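Long-range contacts in SxtG (Microseira wollei, PDB 6U1R), which is an amidinotransferase of the saxitoxin biosynthetic pathway, probably moving an amidino group through a covalent cysteine intermediate as its relatives do: residues E39-S44 and L371-R376; V138-G143 and F214-F219; T268-A273 and L321-L326. All blocks are in the same frame, centred on the assembly; numbering follows the deposited sequence.

Interaction 1: residues E39-S44 and L371-R376; sequences EVIVGS and LDVRRR
A classic beta bulge marks the antiparallel pairing of Glu39-Val42 with Leu371-Arg375, where a strand near the start of the chain meets one near its end. Such a pairing is consistent with the closure of the five-bladed propeller of the amidinotransferase family. Leu371 and Ile41 form a hydrogen-bonded pair, with Ile41 N to Leu371 O and Leu371 N to Ile41 O both 2.9 Å. Glu39 and Arg374 form the other, their two backbone bonds being longer. Val373 and Arg374 both face Glu39, which shifts the register by one before the Ile41-Leu371 pair.

Side chains of both pairs project from one face of the sheet. Ile41 CD1 lies 3.9 Å from Val373 CG1, the two side chains crossing at about a right angle and packing against Tyr170 of helix 164-172. Between the pairs, Val40 CG2 rests 3.4 Å from Leu371 O, the oxygen that also accepts from Ile41 N.

Glu39 CB lies over one face of the Arg374 guanidinium. CG anti to the backbone N (chi1 179°) and an extended chain beyond it carry the carboxylate to the two terminal nitrogens. Arg108 and Tyr170 hold Glu39 OE2, while Pro27 O takes a further bond from Arg374 NH1. Carboxylate and guanidinium planes stand 82° apart; Glu39 OE1 accepts Arg374 NH2 at 3.2 Å on its anti side and Arg374 NH1 at 3.0 Å from above the carboxylate plane.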
loop_
_atom_site.group_PDB
_atom_site.type_symbol
_atom_site.label_atom_id
_atom_site.label_comp_id
_atom_site.label_asym_id
_atom_site.label_seq_id
_atom_site.Cartn_x
_atom_site.Cartn_y
_atom_site.Cartn_z
ATOM N N GLU A 39 -14.538 15.114 -13.959
ATOM C CA GLU A 39 -13.094 15.082 -14.127
ATOM C C GLU A 39 -12.662 13.630 -14.254
ATOM O O GLU A 39 -13.157 12.764 -13.523
ATOM C CB GLU A 39 -12.367 15.774 -12.963
ATOM C CG GLU A 39 -10.837 15.742 -13.109
ATOM C CD GLU A 39 -10.104 16.766 -12.233
ATOM O OE1 GLU A 39 -10.720 17.789 -11.855
ATOM O OE2 GLU A 39 -8.907 16.553 -11.939
ATOM N N VAL A 40 -11.754 13.381 -15.200
ATOM C CA VAL A 40 -11.282 12.037 -15.514
ATOM C C VAL A 40 -9.778 12.080 -15.781
ATOM O O VAL A 40 -9.274 13.026 -16.400
ATOM C CB VAL A 40 -12.073 11.473 -16.728
ATOM C CG1 VAL A 40 -11.718 12.230 -18.032
ATOM C CG2 VAL A 40 -11.873 9.978 -16.876
ATOM N N ILE A 41 -9.042 11.080 -15.272
ATOM C CA ILE A 41 -7.661 10.837 -15.695
ATOM C C ILE A 41 -7.719 9.961 -16.936
ATOM O O ILE A 41 -8.438 8.956 -16.954
ATOM C CB ILE A 41 -6.837 10.156 -14.584
ATOM C CG1 ILE A 41 -6.860 11.007 -13.302
ATOM C CG2 ILE A 41 -5.412 9.883 -15.076
ATOM C CD1 ILE A 41 -6.125 10.397 -12.072
ATOM N N VAL A 42 -6.981 10.332 -17.976
ATOM C CA VAL A 42 -6.903 9.527 -19.194
ATOM C C VAL A 42 -5.481 9.000 -19.320
ATOM O O VAL A 42 -4.519 9.696 -18.980
ATOM C CB VAL A 42 -7.343 10.325 -20.438
ATOM C CG1 VAL A 42 -7.256 9.496 -21.686
ATOM C CG2 VAL A 42 -8.797 10.774 -20.277
ATOM N N GLY A 43 -5.351 7.764 -19.783
ATOM C CA GLY A 43 -4.061 7.124 -19.898
ATOM C C GLY A 43 -3.191 7.706 -21.014
ATOM O O GLY A 43 -3.567 8.617 -21.759
ATOM N N SER A 44 -1.987 7.153 -21.107
ATOM C CA SER A 44 -1.003 7.545 -22.108
ATOM C C SER A 44 -0.343 6.295 -22.665
ATOM O O SER A 44 -0.066 5.352 -21.914
ATOM C CB SER A 44 0.064 8.476 -21.507
ATOM O OG SER A 44 1.217 8.547 -22.333
ATOM N N LEU A 371 -9.822 6.892 -15.463
ATOM C CA LEU A 371 -10.184 6.791 -14.056
ATOM C C LEU A 371 -11.085 7.983 -13.754
ATOM O O LEU A 371 -10.626 9.131 -13.778
ATOM C CB LEU A 371 -8.948 6.783 -13.143
ATOM C CG LEU A 371 -9.241 6.438 -11.677
ATOM C CD1 LEU A 371 -9.619 4.953 -11.534
ATOM C CD2 LEU A 371 -8.084 6.764 -10.755
ATOM N N ASP A 372 -12.361 7.714 -13.477
ATOM C CA ASP A 372 -13.355 8.770 -13.231
ATOM C C ASP A 372 -13.258 9.282 -11.798
ATOM O O ASP A 372 -14.035 8.892 -10.920
ATOM C CB ASP A 372 -14.762 8.252 -13.516
ATOM C CG ASP A 372 -15.095 6.999 -12.735
ATOM O OD1 ASP A 372 -14.252 6.083 -12.727
ATOM O OD2 ASP A 372 -16.190 6.919 -12.132
ATOM N N VAL A 373 -12.367 10.253 -11.573
ATOM C CA VAL A 373 -12.124 10.716 -10.210
ATOM C C VAL A 373 -13.259 11.589 -9.671
ATOM O O VAL A 373 -13.449 11.654 -8.454
ATOM C CB VAL A 373 -10.759 11.441 -10.124
ATOM C CG1 VAL A 373 -9.639 10.465 -10.443
ATOM C CG2 VAL A 373 -10.685 12.601 -11.057
ATOM N N ARG A 374 -14.024 12.272 -10.520
ATOM C CA ARG A 374 -15.125 13.096 -10.009
ATOM C C ARG A 374 -16.362 12.942 -10.878
ATOM O O ARG A 374 -16.365 13.335 -12.050
ATOM C CB ARG A 374 -14.753 14.574 -9.898
ATOM C CG ARG A 374 -15.844 15.352 -9.166
ATOM C CD ARG A 374 -15.378 16.715 -8.656
ATOM N NE ARG A 374 -15.063 17.613 -9.758
ATOM C CZ ARG A 374 -13.840 17.853 -10.225
ATOM N NH1 ARG A 374 -12.775 17.258 -9.715
ATOM N NH2 ARG A 374 -13.687 18.693 -11.231
ATOM N N ARG A 375 -17.392 12.349 -10.283
ATOM C CA ARG A 375 -18.748 12.309 -10.817
ATOM C C ARG A 375 -19.668 12.941 -9.778
ATOM O O ARG A 375 -19.669 12.533 -8.615
ATOM C CB ARG A 375 -19.222 10.882 -11.094
ATOM C CG ARG A 375 -18.506 10.139 -12.220
ATOM C CD ARG A 375 -19.055 8.726 -12.345
ATOM N NE ARG A 375 -18.361 8.011 -13.400
ATOM C CZ ARG A 375 -18.631 8.129 -14.689
ATOM N NH1 ARG A 375 -19.615 8.925 -15.110
ATOM N NH2 ARG A 375 -17.908 7.448 -15.578
ATOM N N ARG A 376 -20.472 13.904 -10.201
ATOM C CA ARG A 376 -21.368 14.600 -9.281
ATOM C C ARG A 376 -22.390 13.633 -8.685
ATOM O O ARG A 376 -23.210 13.063 -9.412
ATOM C CB ARG A 376 -22.063 15.726 -10.049
ATOM C CG ARG A 376 -22.751 16.760 -9.193
ATOM C CD ARG A 376 -23.014 18.037 -10.009
ATOM N NE ARG A 376 -23.866 17.792 -11.177
ATOM C CZ ARG A 376 -23.465 17.783 -12.454
ATOM N NH1 ARG A 376 -22.190 17.995 -12.796
ATOM N NH2 ARG A 376 -24.357 17.549 -13.411
#

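Interaction 2: residues V138-G143 and F214-F219; sequences VFLVIG and FDAADF
Leu140 lays its branched end over Ala216, with Leu140 CG 3.6 Å from Ala216 CB. Its CG stands anti to the carbonyl carbon (chi1 -73°), which carries the two methyls across to the facing loop. From there they part: Leu140 CD2 sits 3.6 Å from Ala216 O and also approaches Phe219 CB at 4.3 Å, whereas Leu140 CD1 comes obliquely to the Phe214 ring, 3.9 Å from Phe214 CE1. One leucine thus touches three residues of the loop. The methyl of Ala216 has a second neighbour in the backbone, for Ala216 CB lies only 3.2 Å from Phe139 O, a snug fit.

The strand Phe139-Ile142 is an edge strand of its small mixed sheet, next to strand 145-148. What packs on it is a short 3-10 turn, Ala216-Asp218, that leads into strand 219-222. Asp215, immediately before the turn, is a predicted active-site residue whose OD2 is hydrogen-bonded to His264 NE2; with Cys368 the pair is consistent with the Cys-His-Asp catalytic triad of amidinotransferases, which this contact places close to strand 139-142. Asp215 does not itself touch the strand; its neighbour Ala216 makes the contact.

Inside the turn Asp218 N donates to Asp215 O and Phe219 N donates to Ala216 O, each at 3.1 Å; Ala216 O also lies at the edge of the Phe219 ring, in its plane. Helix 236-245 adds to the apolar surround, Leu242 meeting both Leu140 and Phe219, and Trp241 meeting Phe214. At the last residue of the turn, Asp218 is held through both carboxylate oxygens, OD2 by Thr234 and Ser231 and OD1 by Gln229.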
loop_
_atom_site.group_PDB
_atom_site.type_symbol
_atom_site.label_atom_id
_atom_site.label_comp_id
_atom_site.label_asym_id
_atom_site.label_seq_id
_atom_site.Cartn_x
_atom_site.Cartn_y
_atom_site.Cartn_z
ATOM N N VAL A 138 -5.246 0.126 -12.028
ATOM C CA VAL A 138 -4.219 0.372 -11.022
ATOM C C VAL A 138 -4.831 0.925 -9.745
ATOM O O VAL A 138 -4.284 0.739 -8.652
ATOM C CB VAL A 138 -3.161 1.341 -11.594
ATOM C CG1 VAL A 138 -2.084 1.682 -10.549
ATOM C CG2 VAL A 138 -2.536 0.726 -12.850
ATOM N N PHE A 139 -5.971 1.617 -9.873
ATOM C CA PHE A 139 -6.597 2.347 -8.775
ATOM C C PHE A 139 -8.101 2.122 -8.774
ATOM O O PHE A 139 -8.718 2.077 -9.834
ATOM C CB PHE A 139 -6.412 3.870 -8.872
ATOM C CG PHE A 139 -4.999 4.325 -9.126
ATOM C CD1 PHE A 139 -4.113 4.454 -8.080
ATOM C CD2 PHE A 139 -4.574 4.634 -10.405
ATOM C CE1 PHE A 139 -2.816 4.901 -8.294
ATOM C CE2 PHE A 139 -3.260 5.070 -10.631
ATOM C CZ PHE A 139 -2.390 5.194 -9.570
ATOM N N LEU A 140 -8.678 2.063 -7.586
ATOM C CA LEU A 140 -10.111 2.155 -7.372
ATOM C C LEU A 140 -10.440 3.525 -6.807
ATOM O O LEU A 140 -9.731 4.017 -5.921
ATOM C CB LEU A 140 -10.601 1.121 -6.371
ATOM C CG LEU A 140 -10.699 -0.335 -6.733
ATOM C CD1 LEU A 140 -10.887 -1.117 -5.402
ATOM C CD2 LEU A 140 -11.875 -0.527 -7.670
ATOM N N VAL A 141 -11.514 4.131 -7.299
ATOM C CA VAL A 141 -12.057 5.346 -6.703
ATOM C C VAL A 141 -13.335 4.958 -5.980
ATOM O O VAL A 141 -14.307 4.532 -6.620
ATOM C CB VAL A 141 -12.337 6.444 -7.741
ATOM C CG1 VAL A 141 -12.807 7.707 -7.015
ATOM C CG2 VAL A 141 -11.118 6.736 -8.555
ATOM N N ILE A 142 -13.340 5.115 -4.655
ATOM C CA ILE A 142 -14.482 4.772 -3.810
ATOM C C ILE A 142 -14.867 6.048 -3.065
ATOM O O ILE A 142 -14.272 6.379 -2.030
ATOM C CB ILE A 142 -14.181 3.638 -2.821
ATOM C CG1 ILE A 142 -13.635 2.389 -3.529
ATOM C CG2 ILE A 142 -15.456 3.279 -2.025
ATOM C CD1 ILE A 142 -14.573 1.794 -4.578
ATOM N N GLY A 143 -15.849 6.775 -3.579
ATOM C CA GLY A 143 -16.247 8.006 -2.912
ATOM C C GLY A 143 -15.142 9.046 -3.009
ATOM O O GLY A 143 -14.768 9.444 -4.113
ATOM N N PHE A 214 -5.226 -8.002 -6.212
ATOM C CA PHE A 214 -6.324 -7.709 -7.125
ATOM C C PHE A 214 -5.942 -6.548 -8.031
ATOM O O PHE A 214 -5.102 -5.709 -7.682
ATOM C CB PHE A 214 -7.644 -7.404 -6.378
ATOM C CG PHE A 214 -7.653 -6.115 -5.581
ATOM C CD1 PHE A 214 -7.946 -4.903 -6.201
ATOM C CD2 PHE A 214 -7.411 -6.118 -4.213
ATOM C CE1 PHE A 214 -7.979 -3.734 -5.477
ATOM C CE2 PHE A 214 -7.451 -4.936 -3.474
ATOM C CZ PHE A 214 -7.736 -3.748 -4.101
ATOM N N ASP A 215 -6.557 -6.542 -9.214
ATOM C CA ASP A 215 -6.571 -5.389 -10.103
ATOM C C ASP A 215 -7.889 -4.649 -9.904
ATOM O O ASP A 215 -8.956 -5.270 -9.783
ATOM C CB ASP A 215 -6.469 -5.807 -11.573
ATOM C CG ASP A 215 -5.053 -6.168 -12.007
ATOM O OD1 ASP A 215 -4.199 -6.438 -11.141
ATOM O OD2 ASP A 215 -4.809 -6.189 -13.231
ATOM N N ALA A 216 -7.828 -3.320 -9.923
ATOM C CA ALA A 216 -9.039 -2.553 -9.666
ATOM C C ALA A 216 -10.089 -2.802 -10.741
ATOM O O ALA A 216 -11.293 -2.740 -10.468
ATOM C CB ALA A 216 -8.689 -1.066 -9.575
ATOM N N ALA A 217 -9.658 -3.103 -11.957
ATOM C CA ALA A 217 -10.604 -3.276 -13.052
ATOM C C ALA A 217 -11.303 -4.630 -13.035
ATOM O O ALA A 217 -12.130 -4.888 -13.924
ATOM C CB ALA A 217 -9.891 -3.075 -14.385
ATOM N N ASP A 218 -11.028 -5.491 -12.047
ATOM C CA ASP A 218 -11.885 -6.653 -11.809
ATOM C C ASP A 218 -13.141 -6.303 -10.996
ATOM O O ASP A 218 -13.891 -7.224 -10.615
ATOM C CB ASP A 218 -11.105 -7.770 -11.099
ATOM C CG ASP A 218 -10.381 -8.689 -12.073
ATOM O OD1 ASP A 218 -10.982 -9.028 -13.120
ATOM O OD2 ASP A 218 -9.211 -9.048 -11.794
ATOM N N PHE A 219 -13.397 -5.006 -10.765
ATOM C CA PHE A 219 -14.557 -4.529 -10.016
ATOM C C PHE A 219 -15.265 -3.403 -10.765
ATOM O O PHE A 219 -14.625 -2.600 -11.453
ATOM C CB PHE A 219 -14.151 -4.036 -8.622
ATOM C CG PHE A 219 -13.452 -5.078 -7.804
ATOM C CD1 PHE A 219 -12.081 -5.250 -7.907
ATOM C CD2 PHE A 219 -14.164 -5.902 -6.956
ATOM C CE1 PHE A 219 -11.439 -6.209 -7.178
ATOM C CE2 PHE A 219 -13.511 -6.866 -6.205
ATOM C CZ PHE A 219 -12.152 -7.028 -6.323
#

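Interaction 3: residues T268-A273 and L321-L326; sequences TLMPLA and LNVLML
Apolar packing, with methyls set on backbone carbonyls, joins edge strand 269-273 to strand 324-325 and the turn leading into it, the two strands belonging to separate three-stranded sheets. The segments run roughly the same way, 25° apart, yet their nearest CA atoms, those of Leu272 and Met325, are 6.7 Å from each other, too far for strand pairing; side chains fill the gap.

Met270 bends twice, at chi2 and chi3, and folds its thioether end back along the facing backbone. Met270 CG lies 3.5 Å from Leu321 O, and Met270 CE reaches 3.4 Å from Val323 O, so the methyl lies closest to carbonyl oxygens, with Val323 CG2 somewhat farther from Met270 CE at 4.4 Å. Leu272 takes the next position along. Its CD2 touches both Val323 and Met325, 3.8 Å from Val323 CG2 and 3.9 Å from Met325 SD, crossing each of these side chains at about a right angle.

Met325 is likewise doubly bent and curls over the backbone carbonyl of Leu272, bringing Met325 CE to 3.4 Å from Leu272 O. That oxygen is buried with no polar partner in the model; Met325 CG, SD and CE lie around it.

Asn322, at the centre of an inverse gamma turn, points away from strand 269-273: ND2 bonds to Asp266 O and OD1 to the backbone N of Cys368, the predicted amidino-cysteine nucleophile. Neighbouring sheets packed through their edge strands, with a loop residue at the active site, are consistent with the inner wall of the five-bladed amidinotransferase propeller.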
loop_
_atom_site.group_PDB
_atom_site.type_symbol
_atom_site.label_atom_id
_atom_site.label_comp_id
_atom_site.label_asym_id
_atom_site.label_seq_id
_atom_site.Cartn_x
_atom_site.Cartn_y
_atom_site.Cartn_z
ATOM N N THR A 268 -17.366 -7.821 -19.232
ATOM C CA THR A 268 -18.233 -8.891 -18.751
ATOM C C THR A 268 -19.510 -8.359 -18.122
ATOM O O THR A 268 -20.620 -8.813 -18.481
ATOM C CB THR A 268 -17.468 -9.770 -17.734
ATOM O OG1 THR A 268 -16.336 -10.404 -18.366
ATOM C CG2 THR A 268 -18.378 -10.838 -17.106
ATOM N N LEU A 269 -19.385 -7.392 -17.205
ATOM C CA LEU A 269 -20.499 -6.876 -16.408
ATOM C C LEU A 269 -20.299 -5.370 -16.304
ATOM O O LEU A 269 -19.366 -4.924 -15.624
ATOM C CB LEU A 269 -20.510 -7.532 -15.026
ATOM C CG LEU A 269 -21.767 -7.358 -14.177
ATOM C CD1 LEU A 269 -22.883 -8.292 -14.620
ATOM C CD2 LEU A 269 -21.439 -7.555 -12.712
ATOM N N MET A 270 -21.167 -4.591 -16.951
ATOM C CA MET A 270 -21.008 -3.137 -17.037
ATOM C C MET A 270 -22.288 -2.409 -16.631
ATOM O O MET A 270 -23.220 -2.264 -17.444
ATOM C CB MET A 270 -20.572 -2.734 -18.434
ATOM C CG MET A 270 -19.115 -3.152 -18.693
ATOM S SD MET A 270 -18.010 -2.172 -17.663
ATOM C CE MET A 270 -17.736 -0.758 -18.764
ATOM N N PRO A 271 -22.354 -1.909 -15.403
ATOM C CA PRO A 271 -23.454 -1.013 -15.019
ATOM C C PRO A 271 -23.445 0.230 -15.894
ATOM O O PRO A 271 -22.412 0.881 -16.060
ATOM C CB PRO A 271 -23.145 -0.675 -13.551
ATOM C CG PRO A 271 -22.178 -1.746 -13.104
ATOM C CD PRO A 271 -21.394 -2.119 -14.309
ATOM N N LEU A 272 -24.607 0.572 -16.451
ATOM C CA LEU A 272 -24.716 1.762 -17.293
ATOM C C LEU A 272 -25.493 2.905 -16.654
ATOM O O LEU A 272 -25.197 4.058 -16.945
ATOM C CB LEU A 272 -25.381 1.421 -18.632
ATOM C CG LEU A 272 -24.696 0.335 -19.467
ATOM C CD1 LEU A 272 -25.412 0.167 -20.797
ATOM C CD2 LEU A 272 -23.225 0.648 -19.683
ATOM N N ALA A 273 -26.448 2.599 -15.789
ATOM C CA ALA A 273 -27.332 3.565 -15.153
ATOM C C ALA A 273 -28.111 2.841 -14.068
ATOM O O ALA A 273 -28.178 1.616 -14.070
ATOM C CB ALA A 273 -28.304 4.194 -16.167
ATOM N N LEU A 321 -18.021 -3.915 -25.113
ATOM C CA LEU A 321 -18.653 -3.644 -23.823
ATOM C C LEU A 321 -17.882 -2.643 -22.961
ATOM O O LEU A 321 -18.439 -2.157 -21.970
ATOM C CB LEU A 321 -18.840 -4.949 -23.027
ATOM C CG LEU A 321 -20.067 -5.800 -23.369
ATOM C CD1 LEU A 321 -19.823 -6.653 -24.595
ATOM C CD2 LEU A 321 -20.434 -6.668 -22.177
ATOM N N ASN A 322 -16.630 -2.315 -23.307
ATOM C CA ASN A 322 -15.793 -1.458 -22.468
ATOM C C ASN A 322 -16.146 0.013 -22.685
ATOM O O ASN A 322 -15.264 0.841 -22.931
ATOM C CB ASN A 322 -14.321 -1.738 -22.795
ATOM C CG ASN A 322 -13.363 -1.299 -21.713
ATOM O OD1 ASN A 322 -12.457 -0.483 -21.959
ATOM N ND2 ASN A 322 -13.500 -1.886 -20.525
ATOM N N VAL A 323 -17.433 0.345 -22.557
ATOM C CA VAL A 323 -17.939 1.699 -22.787
ATOM C C VAL A 323 -17.685 2.598 -21.583
ATOM O O VAL A 323 -17.362 2.126 -20.485
ATOM C CB VAL A 323 -19.445 1.662 -23.111
ATOM C CG1 VAL A 323 -19.691 0.959 -24.452
ATOM C CG2 VAL A 323 -20.221 0.983 -21.971
ATOM N N LEU A 324 -17.842 3.908 -21.784
ATOM C CA LEU A 324 -17.670 4.911 -20.730
ATOM C C LEU A 324 -18.911 5.795 -20.720
ATOM O O LEU A 324 -19.256 6.381 -21.748
ATOM C CB LEU A 324 -16.412 5.768 -20.945
ATOM C CG LEU A 324 -16.207 6.915 -19.938
ATOM C CD1 LEU A 324 -15.918 6.350 -18.566
ATOM C CD2 LEU A 324 -15.109 7.897 -20.362
ATOM N N MET A 325 -19.560 5.891 -19.560
ATOM C CA MET A 325 -20.736 6.736 -19.374
ATOM C C MET A 325 -20.305 8.138 -18.956
ATOM O O MET A 325 -19.561 8.292 -17.984
ATOM C CB MET A 325 -21.661 6.169 -18.295
ATOM C CG MET A 325 -22.151 4.730 -18.504
ATOM S SD MET A 325 -23.002 4.488 -20.038
ATOM C CE MET A 325 -24.412 5.579 -19.843
ATOM N N LEU A 326 -20.825 9.151 -19.649
ATOM C CA LEU A 326 -20.646 10.538 -19.240
ATOM C C LEU A 326 -21.735 11.017 -18.293
ATOM O O LEU A 326 -21.526 11.997 -17.563
ATOM C CB LEU A 326 -20.608 11.440 -20.476
ATOM C CG LEU A 326 -19.657 11.006 -21.591
ATOM C CD1 LEU A 326 -19.614 12.037 -22.711
ATOM C CD2 LEU A 326 -18.255 10.716 -21.045
#

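How the interactions relate
All three contacts lie in the core and none at the surface; interaction 1 works within one sheet, interactions 2 and 3 between elements. Interaction 1 pairs its two strands through backbone bonds and a salt bridge, and along the chain it encloses the others. Interactions 2 and 3 rely on apolar packing; interaction 2 contains a predicted active-site residue, while interaction 3 lies next to the predicted nucleophile. Interaction 1 touches both neighbours in different ways. Leu371 packs on interaction 2, with Leu371 CG 3.7 Å from Val141 CG2, whereas Arg375 NH1 reaches Met325 O of interaction 3 at 2.9 Å, probably a hydrogen bond. Interactions 2 and 3 do not touch.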